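Long-range contacts in sporozoite surface protein 2 (Plasmodium vivax, PDB 4HQO), which serves as a surface receptor for gliding motility of malaria sporozoites, its adhesive part joining a metal-binding von Willebrand factor A domain to a thrombospondin repeat: residues G29-V40 with V159-N167; Y61-T69 with Y100-E111. The protein carries 4 engineered substitutions. All blocks are in the same frame, centred on the assembly; numbering follows the deposited sequence.

Interaction 1: G29-V40 with V159-N167; sequences GSIGYPNWITKV and VIGIGQGIN. With MG (magnesium ion), chain E.
Gly161, the last residue of strand 156-161, meets Lys39 from helix 33-49: CE of the lysine lies 3.5 Å from Gly161 O, and a water joins that oxygen to NZ. Ile162 buries more surface against 29-40 than any other residue of its segment. Its CG1 sits between the backbone N and the carbonyl carbon (chi1 55°), and the chain then runs on to place CD1 3.7 Å from Val40 CG2, the two side chains crossing at about a right angle, and 4.1 Å from Ile31 CD1. Gly163 comes within 4.2 Å of Ile31, CA to CA, and its N-H makes a weak, bent bond to Asn35 OD1 (2.9 Å, 127° at the hydrogen), while a water ties its O to Asn35 ND2. In this von Willebrand factor A fold, residues 29-32 belong to the metal-site loop, where Ser30 OG binds the magnesium ion at 2.2 Å and also pairs with Asp134. Gln164, poorly ordered, reaches over that loop: its backbone N bonds weakly to Ile31 O (3.4 Å), and NE2 weakly to Ser30 O (3.2 Å). Beyond it, a water bridges Gly165 N and Ser30 O.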
loop_
_atom_site.group_PDB
_atom_site.type_symbol
_atom_site.label_atom_id
_atom_site.label_comp_id
_atom_site.label_asym_id
_atom_site.label_seq_id
_atom_site.Cartn_x
_atom_site.Cartn_y
_atom_site.Cartn_z
ATOM N N GLY A 29 -7.268 -27.809 5.791
ATOM C CA GLY A 29 -7.873 -29.064 5.387
ATOM C C GLY A 29 -9.269 -28.941 4.807
ATOM O O GLY A 29 -9.614 -29.677 3.892
ATOM N N SER A 30 -10.081 -28.026 5.331
ATOM C CA SER A 30 -11.441 -27.863 4.814
ATOM C C SER A 30 -11.484 -27.365 3.360
ATOM O O SER A 30 -12.462 -27.584 2.648
ATOM C CB SER A 30 -12.285 -26.965 5.717
ATOM O OG SER A 30 -11.715 -25.674 5.823
ATOM N N ILE A 31 -10.428 -26.708 2.911
ATOM C CA ILE A 31 -10.371 -26.300 1.511
ATOM C C ILE A 31 -10.420 -27.539 0.609
ATOM O O ILE A 31 -11.255 -27.639 -0.291
ATOM C CB ILE A 31 -9.121 -25.465 1.229
ATOM C CG1 ILE A 31 -9.153 -24.203 2.088
ATOM C CG2 ILE A 31 -9.031 -25.116 -0.252
ATOM C CD1 ILE A 31 -10.422 -23.386 1.910
ATOM N N GLY A 32 -9.547 -28.500 0.877
ATOM C CA GLY A 32 -9.574 -29.748 0.141
ATOM C C GLY A 32 -8.630 -29.748 -1.049
ATOM O O GLY A 32 -8.499 -28.754 -1.758
ATOM N N TYR A 33 -7.963 -30.877 -1.254
ATOM C CA TYR A 33 -7.061 -31.037 -2.377
ATOM C C TYR A 33 -7.735 -30.840 -3.743
ATOM O O TYR A 33 -7.221 -30.086 -4.564
ATOM C CB TYR A 33 -6.343 -32.393 -2.321
ATOM C CG TYR A 33 -5.416 -32.612 -3.497
ATOM C CD1 TYR A 33 -4.190 -31.969 -3.557
ATOM C CD2 TYR A 33 -5.775 -33.448 -4.551
ATOM C CE1 TYR A 33 -3.336 -32.154 -4.619
ATOM C CE2 TYR A 33 -4.923 -33.642 -5.632
ATOM C CZ TYR A 33 -3.708 -32.986 -5.656
ATOM O OH TYR A 33 -2.847 -33.152 -6.704
ATOM N N PRO A 34 -8.874 -31.516 -3.998
ATOM C CA PRO A 34 -9.451 -31.325 -5.331
ATOM C C PRO A 34 -9.780 -29.865 -5.617
ATOM O O PRO A 34 -9.561 -29.411 -6.736
ATOM C CB PRO A 34 -10.727 -32.172 -5.289
ATOM C CG PRO A 34 -10.465 -33.201 -4.252
ATOM C CD PRO A 34 -9.645 -32.502 -3.212
ATOM N N ASN A 35 -10.260 -29.135 -4.614
ATOM C CA ASN A 35 -10.569 -27.720 -4.797
ATOM C C ASN A 35 -9.302 -26.885 -4.988
ATOM O O ASN A 35 -9.288 -25.943 -5.779
ATOM C CB ASN A 35 -11.385 -27.186 -3.613
ATOM C CG ASN A 35 -11.994 -25.834 -3.894
ATOM O OD1 ASN A 35 -11.393 -24.803 -3.597
ATOM N ND2 ASN A 35 -13.189 -25.828 -4.484
ATOM N N TRP A 36 -8.249 -27.232 -4.254
ATOM C CA TRP A 36 -6.933 -26.616 -4.423
ATOM C C TRP A 36 -6.496 -26.616 -5.907
ATOM O O TRP A 36 -6.033 -25.607 -6.437
ATOM C CB TRP A 36 -5.901 -27.367 -3.564
ATOM C CG TRP A 36 -4.570 -26.684 -3.459
ATOM C CD1 TRP A 36 -3.401 -27.055 -4.073
ATOM C CD2 TRP A 36 -4.269 -25.502 -2.708
ATOM N NE1 TRP A 36 -2.393 -26.171 -3.753
ATOM C CE2 TRP A 36 -2.903 -25.213 -2.907
ATOM C CE3 TRP A 36 -5.026 -24.662 -1.871
ATOM C CZ2 TRP A 36 -2.278 -24.119 -2.318
ATOM C CZ3 TRP A 36 -4.402 -23.577 -1.283
ATOM C CH2 TRP A 36 -3.044 -23.313 -1.510
ATOM N N ILE A 37 -6.686 -27.744 -6.578
ATOM C CA ILE A 37 -6.206 -27.909 -7.941
ATOM C C ILE A 37 -7.129 -27.308 -8.995
ATOM O O ILE A 37 -6.667 -26.684 -9.959
ATOM C CB ILE A 37 -5.985 -29.410 -8.258
ATOM C CG1 ILE A 37 -4.910 -29.993 -7.332
ATOM C CG2 ILE A 37 -5.617 -29.612 -9.725
ATOM C CD1 ILE A 37 -3.571 -29.248 -7.390
ATOM N N THR A 38 -8.432 -27.508 -8.827
ATOM C CA THR A 38 -9.391 -27.124 -9.865
ATOM C C THR A 38 -9.931 -25.710 -9.703
ATOM O O THR A 38 -10.504 -25.154 -10.633
ATOM C CB THR A 38 -10.598 -28.075 -9.896
ATOM O OG1 THR A 38 -11.319 -27.946 -8.666
ATOM C CG2 THR A 38 -10.145 -29.525 -10.089
ATOM N N LYS A 39 -9.714 -25.138 -8.531
ATOM C CA LYS A 39 -10.313 -23.854 -8.174
ATOM C C LYS A 39 -9.308 -22.837 -7.623
ATOM O O LYS A 39 -9.184 -21.720 -8.136
ATOM C CB LYS A 39 -11.468 -24.071 -7.174
ATOM C CG LYS A 39 -11.862 -22.837 -6.379
ATOM C CD LYS A 39 -12.734 -21.896 -7.183
ATOM C CE LYS A 39 -13.285 -20.779 -6.302
ATOM N NZ LYS A 39 -14.222 -19.909 -7.061
ATOM N N VAL A 40 -8.595 -23.209 -6.566
ATOM C CA VAL A 40 -7.702 -22.257 -5.902
ATOM C C VAL A 40 -6.486 -21.854 -6.742
ATOM O O VAL A 40 -6.190 -20.665 -6.888
ATOM C CB VAL A 40 -7.196 -22.785 -4.561
ATOM C CG1 VAL A 40 -6.310 -21.742 -3.889
ATOM C CG2 VAL A 40 -8.384 -23.161 -3.663
ATOM N N VAL A 159 -12.870 -10.133 -0.058
ATOM C CA VAL A 159 -12.903 -11.557 0.257
ATOM C C VAL A 159 -13.245 -12.369 -0.987
ATOM O O VAL A 159 -14.195 -12.044 -1.705
ATOM C CB VAL A 159 -13.905 -11.881 1.399
ATOM C CG1 VAL A 159 -13.825 -13.363 1.780
ATOM C CG2 VAL A 159 -13.623 -11.004 2.620
ATOM N N ILE A 160 -12.456 -13.411 -1.247
ATOM C CA ILE A 160 -12.731 -14.339 -2.348
ATOM C C ILE A 160 -13.053 -15.712 -1.772
ATOM O O ILE A 160 -12.251 -16.294 -1.044
ATOM C CB ILE A 160 -11.529 -14.478 -3.299
ATOM C CG1 ILE A 160 -11.068 -13.105 -3.784
ATOM C CG2 ILE A 160 -11.892 -15.369 -4.502
ATOM C CD1 ILE A 160 -12.121 -12.356 -4.522
ATOM N N GLY A 161 -14.234 -16.221 -2.076
ATOM C CA GLY A 161 -14.626 -17.519 -1.559
ATOM C C GLY A 161 -13.971 -18.657 -2.322
ATOM O O GLY A 161 -14.071 -18.723 -3.542
ATOM N N ILE A 162 -13.273 -19.533 -1.607
ATOM C CA ILE A 162 -12.729 -20.757 -2.193
ATOM C C ILE A 162 -13.064 -21.931 -1.288
ATOM O O ILE A 162 -13.473 -21.742 -0.144
ATOM C CB ILE A 162 -11.190 -20.708 -2.342
ATOM C CG1 ILE A 162 -10.529 -20.398 -0.994
ATOM C CG2 ILE A 162 -10.771 -19.716 -3.426
ATOM C CD1 ILE A 162 -9.032 -20.740 -0.945
ATOM N N GLY A 163 -12.881 -23.146 -1.792
ATOM C CA GLY A 163 -13.071 -24.333 -0.979
ATOM C C GLY A 163 -14.324 -25.092 -1.334
ATOM O O GLY A 163 -15.262 -24.530 -1.914
ATOM N N GLN A 164 -14.334 -26.375 -0.974
ATOM C CA GLN A 164 -15.438 -27.275 -1.290
ATOM C C GLN A 164 -16.711 -26.952 -0.509
ATOM O O GLN A 164 -17.815 -27.224 -0.984
ATOM C CB GLN A 164 -15.025 -28.734 -1.045
ATOM C CG GLN A 164 -14.677 -29.052 0.405
ATOM C CD GLN A 164 -13.919 -30.356 0.557
ATOM O OE1 GLN A 164 -13.903 -31.187 -0.351
ATOM N NE2 GLN A 164 -13.278 -30.539 1.706
ATOM N N GLY A 165 -16.554 -26.378 0.683
ATOM C CA GLY A 165 -17.689 -26.068 1.537
ATOM C C GLY A 165 -17.612 -24.674 2.133
ATOM O O GLY A 165 -17.155 -24.491 3.265
ATOM N N ILE A 166 -18.075 -23.693 1.367
ATOM C CA ILE A 166 -17.966 -22.290 1.743
ATOM C C ILE A 166 -19.071 -21.830 2.698
ATOM O O ILE A 166 -20.254 -22.105 2.483
ATOM C CB ILE A 166 -17.961 -21.384 0.490
ATOM C CG1 ILE A 166 -16.851 -21.818 -0.466
ATOM C CG2 ILE A 166 -17.779 -19.918 0.884
ATOM C CD1 ILE A 166 -16.812 -21.028 -1.766
ATOM N N ASN A 167 -18.665 -21.143 3.764
ATOM C CA ASN A 167 -19.600 -20.448 4.638
ATOM C C ASN A 167 -19.764 -19.011 4.154
ATOM O O ASN A 167 -18.998 -18.120 4.544
ATOM C CB ASN A 167 -19.100 -20.480 6.087
ATOM C CG ASN A 167 -20.117 -19.930 7.076
ATOM O OD1 ASN A 167 -20.904 -19.037 6.758
ATOM N ND2 ASN A 167 -20.098 -20.462 8.290
HETATM MG MG MG E . -10.380 -24.739 7.372
HETATM O O HOH W 1 -11.515 -31.921 3.028
HETATM O O HOH W 2 -14.060 -25.638 2.056
HETATM O O HOH W 3 -9.863 -26.753 8.038
HETATM O O HOH W 4 -11.713 -30.038 -2.394
HETATM O O HOH W 5 -14.858 -23.285 -4.550
HETATM O O HOH W 6 -14.451 -17.427 -5.851
HETATM O O HOH W 7 -10.824 -22.825 6.473
HETATM O O HOH W 8 -11.737 -24.917 8.999
#

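Interaction 2: Y61-T69 with Y100-E111; sequences YMNLFGSYT and YGTTSMTAALDE. Engineered in segment 61-69: Ser67 (natural residue Asn). Engineered in segment 100-111: Ser104 (natural residue Asn). With NA (sodium ion), chain G; MG (magnesium ion), chain E.
This contact holds part of the metal-ion-dependent adhesion site (MIDAS) of the von Willebrand factor A domain: strand residues 61-65 run nearly antiparallel to helix residues 105-111 (164°, closest axis approach 8.5 Å), and Thr103, just before the helix, binds the magnesium ion through OG1. Ser28 and Ser30 are further ligands of that ion. The threonine's other branch, CG2, anti to the backbone N, meets the Phe65 ring at its edge, in plane, 3.6 Å from CE2. Thus one side chain joins metal and hydrophobic core. Phe65 also packs by CD1 on Ala108 CB (3.6 Å) and by CE2 on Met105 CB, so the ring lies between the strand and the first turn of the helix.

Past the strand end, Gly66 O is gripped twice by the engineered Ser104, from its N (2.7 Å) and its OG, both donors tilted about 20° from the carbonyl plane. The engineered Ser67 offers OG to Thr102 N. From strand 69-73, Thr69 CG2 rests on Ala107 CB of the helix at 3.8 Å, while its OG1 shares a water with Glu111 OE1; Glu111 OE2 has Lys114 as its salt-bridge partner. At the far end Tyr61 OH, 3.4 Å from Glu111 CB, binds the sodium ion, which lies at the edge of the ring, in its plane; Glu71 is another ligand. The same hydroxyl accepts a bond from Asn63 ND2 (2.8 Å, 158° at the hydrogen), and Tyr61 OH lies close to the plane of the Asn63 amide.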
loop_
_atom_site.group_PDB
_atom_site.type_symbol
_atom_site.label_atom_id
_atom_site.label_comp_id
_atom_site.label_asym_id
_atom_site.label_seq_id
_atom_site.Cartn_x
_atom_site.Cartn_y
_atom_site.Cartn_z
ATOM N N TYR A 61 2.376 -9.030 -1.349
ATOM C CA TYR A 61 2.763 -9.831 -0.193
ATOM C C TYR A 61 1.882 -11.082 -0.245
ATOM O O TYR A 61 0.734 -11.017 -0.692
ATOM C CB TYR A 61 2.576 -9.058 1.119
ATOM C CG TYR A 61 2.559 -9.925 2.368
ATOM C CD1 TYR A 61 1.387 -10.541 2.789
ATOM C CD2 TYR A 61 3.696 -10.097 3.138
ATOM C CE1 TYR A 61 1.349 -11.318 3.910
ATOM C CE2 TYR A 61 3.668 -10.888 4.283
ATOM C CZ TYR A 61 2.484 -11.490 4.659
ATOM O OH TYR A 61 2.411 -12.270 5.789
ATOM N N MET A 62 2.412 -12.225 0.169
ATOM C CA MET A 62 1.598 -13.435 0.129
ATOM C C MET A 62 1.834 -14.319 1.335
ATOM O O MET A 62 2.975 -14.581 1.716
ATOM C CB MET A 62 1.828 -14.208 -1.164
ATOM C CG MET A 62 0.877 -15.381 -1.393
ATOM S SD MET A 62 1.323 -16.214 -2.958
ATOM C CE MET A 62 -0.218 -17.012 -3.373
ATOM N N ASN A 63 0.735 -14.760 1.940
ATOM C CA ASN A 63 0.782 -15.612 3.119
ATOM C C ASN A 63 -0.138 -16.801 2.928
ATOM O O ASN A 63 -1.278 -16.660 2.459
ATOM C CB ASN A 63 0.333 -14.834 4.369
ATOM C CG ASN A 63 0.734 -15.520 5.658
ATOM O OD1 ASN A 63 0.174 -16.558 6.027
ATOM N ND2 ASN A 63 1.705 -14.941 6.355
ATOM N N LEU A 64 0.351 -17.967 3.321
ATOM C CA LEU A 64 -0.439 -19.185 3.287
ATOM C C LEU A 64 -0.814 -19.558 4.721
ATOM O O LEU A 64 0.064 -19.781 5.562
ATOM C CB LEU A 64 0.390 -20.312 2.675
ATOM C CG LEU A 64 -0.302 -21.673 2.542
ATOM C CD1 LEU A 64 -1.400 -21.602 1.496
ATOM C CD2 LEU A 64 0.711 -22.725 2.162
ATOM N N PHE A 65 -2.104 -19.632 5.022
ATOM C CA PHE A 65 -2.480 -19.990 6.387
ATOM C C PHE A 65 -3.265 -21.297 6.492
ATOM O O PHE A 65 -4.107 -21.616 5.657
ATOM C CB PHE A 65 -3.203 -18.844 7.100
ATOM C CG PHE A 65 -4.520 -18.451 6.480
ATOM C CD1 PHE A 65 -4.571 -17.523 5.443
ATOM C CD2 PHE A 65 -5.711 -18.980 6.964
ATOM C CE1 PHE A 65 -5.788 -17.142 4.885
ATOM C CE2 PHE A 65 -6.941 -18.603 6.416
ATOM C CZ PHE A 65 -6.977 -17.679 5.375
ATOM N N GLY A 66 -2.947 -22.059 7.527
ATOM C CA GLY A 66 -3.551 -23.352 7.757
ATOM C C GLY A 66 -3.376 -23.613 9.228
ATOM O O GLY A 66 -3.756 -22.769 10.032
ATOM N N SER A 67 -2.792 -24.757 9.584
ATOM C CA SER A 67 -2.471 -25.046 10.983
ATOM C C SER A 67 -1.482 -24.017 11.494
ATOM O O SER A 67 -1.487 -23.651 12.670
ATOM C CB SER A 67 -1.862 -26.449 11.131
ATOM O OG SER A 67 -2.866 -27.446 11.101
ATOM N N TYR A 68 -0.614 -23.576 10.592
ATOM C CA TYR A 68 0.409 -22.589 10.898
ATOM C C TYR A 68 0.243 -21.473 9.866
ATOM O O TYR A 68 -0.703 -21.505 9.081
ATOM C CB TYR A 68 1.787 -23.249 10.780
ATOM C CG TYR A 68 2.854 -22.617 11.640
ATOM C CD1 TYR A 68 2.645 -22.412 13.006
ATOM C CD2 TYR A 68 4.079 -22.240 11.095
ATOM C CE1 TYR A 68 3.627 -21.845 13.798
ATOM C CE2 TYR A 68 5.070 -21.662 11.875
ATOM C CZ TYR A 68 4.838 -21.465 13.226
ATOM O OH TYR A 68 5.824 -20.898 14.004
ATOM N N THR A 69 1.120 -20.477 9.873
ATOM C CA THR A 69 1.139 -19.504 8.777
ATOM C C THR A 69 2.504 -19.518 8.119
ATOM O O THR A 69 3.527 -19.772 8.773
ATOM C CB THR A 69 0.789 -18.045 9.207
ATOM O OG1 THR A 69 1.786 -17.538 10.102
ATOM C CG2 THR A 69 -0.582 -17.975 9.850
ATOM N N TYR A 100 -4.069 -29.033 4.411
ATOM C CA TYR A 100 -4.275 -29.850 5.595
ATOM C C TYR A 100 -4.427 -28.923 6.795
ATOM O O TYR A 100 -4.016 -27.762 6.755
ATOM C CB TYR A 100 -3.077 -30.787 5.830
ATOM C CG TYR A 100 -1.866 -30.053 6.388
ATOM C CD1 TYR A 100 -0.972 -29.391 5.538
ATOM C CD2 TYR A 100 -1.623 -30.009 7.768
ATOM C CE1 TYR A 100 0.140 -28.705 6.046
ATOM C CE2 TYR A 100 -0.528 -29.323 8.286
ATOM C CZ TYR A 100 0.351 -28.675 7.418
ATOM O OH TYR A 100 1.444 -28.004 7.924
ATOM N N GLY A 101 -5.009 -29.444 7.867
ATOM C CA GLY A 101 -4.967 -28.764 9.141
ATOM C C GLY A 101 -6.078 -27.773 9.387
ATOM O O GLY A 101 -7.056 -27.692 8.645
ATOM N N THR A 102 -5.919 -27.016 10.461
ATOM C CA THR A 102 -6.911 -26.039 10.864
ATOM C C THR A 102 -6.667 -24.715 10.115
ATOM O O THR A 102 -5.960 -24.700 9.110
ATOM C CB THR A 102 -6.915 -25.883 12.395
ATOM O OG1 THR A 102 -5.577 -25.642 12.844
ATOM C CG2 THR A 102 -7.427 -27.197 13.066
ATOM N N THR A 103 -7.257 -23.619 10.586
ATOM C CA THR A 103 -7.344 -22.390 9.791
ATOM C C THR A 103 -6.930 -21.142 10.579
ATOM O O THR A 103 -7.771 -20.470 11.175
ATOM C CB THR A 103 -8.779 -22.202 9.269
ATOM O OG1 THR A 103 -9.273 -23.453 8.773
ATOM C CG2 THR A 103 -8.825 -21.149 8.162
ATOM N N SER A 104 -5.633 -20.846 10.578
ATOM C CA SER A 104 -5.090 -19.708 11.314
ATOM C C SER A 104 -5.383 -18.360 10.636
ATOM O O SER A 104 -4.467 -17.627 10.243
ATOM C CB SER A 104 -3.585 -19.881 11.481
ATOM O OG SER A 104 -3.297 -20.980 12.320
ATOM N N MET A 105 -6.660 -18.023 10.511
ATOM C CA MET A 105 -7.032 -16.842 9.730
ATOM C C MET A 105 -6.680 -15.541 10.460
ATOM O O MET A 105 -6.229 -14.578 9.848
ATOM C CB MET A 105 -8.522 -16.880 9.383
ATOM C CG MET A 105 -8.995 -15.698 8.568
ATOM S SD MET A 105 -10.778 -15.693 8.333
ATOM C CE MET A 105 -10.987 -17.234 7.441
ATOM N N THR A 106 -6.888 -15.524 11.771
ATOM C CA THR A 106 -6.576 -14.355 12.590
ATOM C C THR A 106 -5.074 -14.070 12.532
ATOM O O THR A 106 -4.663 -12.926 12.388
ATOM C CB THR A 106 -7.010 -14.574 14.051
ATOM O OG1 THR A 106 -8.438 -14.693 14.108
ATOM C CG2 THR A 106 -6.531 -13.420 14.967
ATOM N N ALA A 107 -4.256 -15.115 12.627
ATOM C CA ALA A 107 -2.800 -14.948 12.566
ATOM C C ALA A 107 -2.312 -14.394 11.213
ATOM O O ALA A 107 -1.391 -13.579 11.167
ATOM C CB ALA A 107 -2.083 -16.262 12.922
ATOM N N ALA A 108 -2.936 -14.817 10.119
ATOM C CA ALA A 108 -2.563 -14.295 8.799
ATOM C C ALA A 108 -2.894 -12.803 8.689
ATOM O O ALA A 108 -2.086 -12.003 8.210
ATOM C CB ALA A 108 -3.264 -15.082 7.698
ATOM N N LEU A 109 -4.085 -12.436 9.144
ATOM C CA LEU A 109 -4.521 -11.043 9.135
ATOM C C LEU A 109 -3.656 -10.198 10.068
ATOM O O LEU A 109 -3.389 -9.025 9.799
ATOM C CB LEU A 109 -5.992 -10.946 9.532
ATOM C CG LEU A 109 -7.017 -11.407 8.500
ATOM C CD1 LEU A 109 -8.315 -11.756 9.201
ATOM C CD2 LEU A 109 -7.248 -10.312 7.451
ATOM N N ASP A 110 -3.210 -10.804 11.160
ATOM C CA ASP A 110 -2.309 -10.133 12.091
ATOM C C ASP A 110 -0.955 -9.801 11.467
ATOM O O ASP A 110 -0.286 -8.859 11.891
ATOM C CB ASP A 110 -2.091 -10.975 13.342
ATOM C CG ASP A 110 -2.951 -10.526 14.494
ATOM O OD1 ASP A 110 -3.234 -9.309 14.583
ATOM O OD2 ASP A 110 -3.344 -11.392 15.305
ATOM N N GLU A 111 -0.533 -10.592 10.488
ATOM C CA GLU A 111 0.697 -10.268 9.768
ATOM C C GLU A 111 0.564 -8.906 9.087
ATOM O O GLU A 111 1.505 -8.107 9.081
ATOM C CB GLU A 111 1.053 -11.354 8.746
ATOM C CG GLU A 111 1.311 -12.730 9.350
ATOM C CD GLU A 111 2.624 -12.842 10.120
ATOM O OE1 GLU A 111 3.008 -13.982 10.454
ATOM O OE2 GLU A 111 3.280 -11.816 10.389
HETATM NA NA NA G . 4.254 -12.065 7.140
HETATM MG MG MG E . -10.380 -24.739 7.372
HETATM O O HOH W 9 -3.859 -23.593 13.914
HETATM O O HOH W 10 -1.774 -26.326 7.114
HETATM O O HOH W 11 3.958 -16.128 8.866
HETATM O O HOH W 3 -9.863 -26.753 8.038
HETATM O O HOH W 7 -10.824 -22.825 6.473
HETATM O O HOH W 8 -11.737 -24.917 8.999
#

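Overall arrangement
Both contacts belong to the von Willebrand factor A domain and reach its six-stranded mixed sheet, their centres 15 Å apart. Along the chain, interaction 2 is nested inside the loop closed by interaction 1; helix 33-49 of interaction 1 is followed directly by strand 58-65 of interaction 2. They converge on the magnesium ion, to which 29-40 supplies Ser30 and 100-111 supplies Thr103, and three metal-bound waters belong to both. Gly29 N lies 2.9 Å from Gly101 O, a probable hydrogen bond between the two metal-site loops, and Trp36 CH2 packs on Leu64 CD1. The two contacts thus jointly build the magnesium site at one end of the sheet.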